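Local coordinates for interferon-inducible protein AIM2 (Mus musculus, PDB 4JBM) that senses double-stranded DNA in the cytosol, binding it through its HIN domain, and triggers inflammasome assembly and pyroptosis, at residues V6-A11 against A29-E34. Residues are numbered along the deposited sequence; the frame is centred on the assembly and turned at random.
Sequences VTVLKA and ATVATE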
loop_
_atom_site.group_PDB
_atom_site.type_symbol
_atom_site.label_atom_id
_atom_site.label_comp_id
_atom_site.label_asym_id
_atom_site.label_seq_id
_atom_site.Cartn_x
_atom_site.Cartn_y
_atom_site.Cartn_z
ATOM N N VAL A 6 -13.132 -8.871 10.383
ATOM C CA VAL A 6 -12.134 -7.817 10.467
ATOM C C VAL A 6 -12.810 -6.453 10.601
ATOM O O VAL A 6 -13.983 -6.278 10.262
ATOM C CB VAL A 6 -11.204 -7.799 9.232
ATOM C CG1 VAL A 6 -10.376 -9.074 9.157
ATOM C CG2 VAL A 6 -12.015 -7.637 7.978
ATOM N N THR A 7 -12.064 -5.502 11.137
ATOM C CA THR A 7 -12.494 -4.121 11.246
ATOM C C THR A 7 -11.753 -3.332 10.168
ATOM O O THR A 7 -10.530 -3.427 10.065
ATOM C CB THR A 7 -12.130 -3.561 12.635
ATOM O OG1 THR A 7 -12.715 -4.384 13.652
ATOM C CG2 THR A 7 -12.614 -2.126 12.790
ATOM N N VAL A 8 -12.475 -2.554 9.367
ATOM C CA VAL A 8 -11.816 -1.784 8.312
ATOM C C VAL A 8 -11.202 -0.502 8.873
ATOM O O VAL A 8 -11.869 0.274 9.556
ATOM C CB VAL A 8 -12.764 -1.457 7.137
ATOM C CG1 VAL A 8 -12.013 -0.696 6.050
ATOM C CG2 VAL A 8 -13.351 -2.728 6.570
ATOM N N LEU A 9 -9.922 -0.305 8.575
ATOM C CA LEU A 9 -9.126 0.811 9.085
ATOM C C LEU A 9 -8.898 1.900 8.042
ATOM O O LEU A 9 -8.877 3.084 8.375
ATOM C CB LEU A 9 -7.765 0.300 9.567
ATOM C CG LEU A 9 -7.578 -0.105 11.033
ATOM C CD1 LEU A 9 -8.789 -0.800 11.583
ATOM C CD2 LEU A 9 -6.364 -1.002 11.150
ATOM N N LYS A 10 -8.708 1.493 6.787
ATOM C CA LYS A 10 -8.470 2.429 5.685
ATOM C C LYS A 10 -8.912 1.789 4.372
ATOM O O LYS A 10 -8.825 0.570 4.219
ATOM C CB LYS A 10 -6.984 2.791 5.620
ATOM C CG LYS A 10 -6.596 3.866 4.608
ATOM C CD LYS A 10 -5.068 3.951 4.450
ATOM C CE LYS A 10 -4.651 5.122 3.572
ATOM N NZ LYS A 10 -4.970 4.871 2.149
ATOM N N ALA A 11 -9.392 2.603 3.435
ATOM C CA ALA A 11 -9.756 2.125 2.098
ATOM C C ALA A 11 -9.779 3.285 1.107
ATOM O O ALA A 11 -10.456 4.288 1.340
ATOM C CB ALA A 11 -11.112 1.415 2.125
ATOM N N ALA A 29 -7.229 -1.734 0.719
ATOM C CA ALA A 29 -7.733 -1.380 2.031
ATOM C C ALA A 29 -6.817 -1.943 3.105
ATOM O O ALA A 29 -5.981 -2.795 2.832
ATOM C CB ALA A 29 -9.158 -1.893 2.213
ATOM N N THR A 30 -6.948 -1.435 4.322
ATOM C CA THR A 30 -6.251 -2.022 5.462
ATOM C C THR A 30 -7.303 -2.455 6.452
ATOM O O THR A 30 -8.217 -1.692 6.761
ATOM C CB THR A 30 -5.310 -1.022 6.138
ATOM O OG1 THR A 30 -4.354 -0.553 5.185
ATOM C CG2 THR A 30 -4.569 -1.676 7.303
ATOM N N VAL A 31 -7.212 -3.691 6.919
ATOM C CA VAL A 31 -8.189 -4.170 7.888
ATOM C C VAL A 31 -7.431 -4.781 9.056
ATOM O O VAL A 31 -6.226 -5.012 8.962
ATOM C CB VAL A 31 -9.165 -5.186 7.263
ATOM C CG1 VAL A 31 -9.862 -4.591 6.048
ATOM C CG2 VAL A 31 -8.432 -6.453 6.893
ATOM N N ALA A 32 -8.124 -5.029 10.157
ATOM C CA ALA A 32 -7.459 -5.524 11.354
ATOM C C ALA A 32 -8.351 -6.429 12.171
ATOM O O ALA A 32 -9.564 -6.250 12.229
ATOM C CB ALA A 32 -6.973 -4.364 12.212
ATOM N N THR A 33 -7.729 -7.403 12.819
ATOM C CA THR A 33 -8.415 -8.182 13.831
ATOM C C THR A 33 -8.006 -7.598 15.167
ATOM O O THR A 33 -7.426 -6.514 15.221
ATOM C CB THR A 33 -8.030 -9.665 13.764
ATOM O OG1 THR A 33 -6.607 -9.807 13.859
ATOM C CG2 THR A 33 -8.496 -10.257 12.459
ATOM N N GLU A 34 -8.301 -8.309 16.245
ATOM C CA GLU A 34 -7.954 -7.848 17.578
ATOM C C GLU A 34 -6.467 -8.030 17.872
ATOM O O GLU A 34 -5.979 -7.569 18.901
ATOM C CB GLU A 34 -8.810 -8.586 18.606
ATOM C CG GLU A 34 -10.236 -8.070 18.700
ATOM C CD GLU A 34 -11.122 -8.955 19.556
ATOM O OE1 GLU A 34 -10.677 -10.063 19.920
ATOM O OE2 GLU A 34 -12.253 -8.535 19.878
HETATM O O HOH W 1 -11.324 -6.322 14.675
#
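Ala32 pairs with Thr7 where strands 6-11 and 29-32 run antiparallel, as parts of a β hairpin in an OB fold of the HIN domain; it and Thr30 lose the most surface here. Ala32 grips Thr7 by two backbone bonds, Thr7 N to Ala32 O (2.8 Å) being nearly straight at 176°. A water that donates to Ala32 O also joins Thr7 OG1 at 2.6 Å; with OG1 anti to the carbonyl carbon (chi1 -57°), the hydroxyl stays beside its own backbone N, near the same carbonyl. The small Ala32 leaves room for Leu9, whose CD2 rests on Ala32 CB at 3.6 Å. At Thr30 the register slips by one residue in a classic β bulge: Thr30 O accepts from both Leu9 N (2.8 Å) and Lys10 N (3.2 Å), while Thr30 N donates to Lys10 O. Threonine, branched at CB, suits the extended backbone here. On the other face Val31, also β-branched, packs obliquely between Val6 and Val8, with its CB 3.8 Å from Val6 CG2 and its CG1 4.0 Å from Val8 CG2. Strand 37-42 flanks 25-32 and strand 56-60 flanks 4-16, Phe38 and Ile57 extending the valine layer, whereas Ala94 of helix 88-95 covers Leu9 and Thr30.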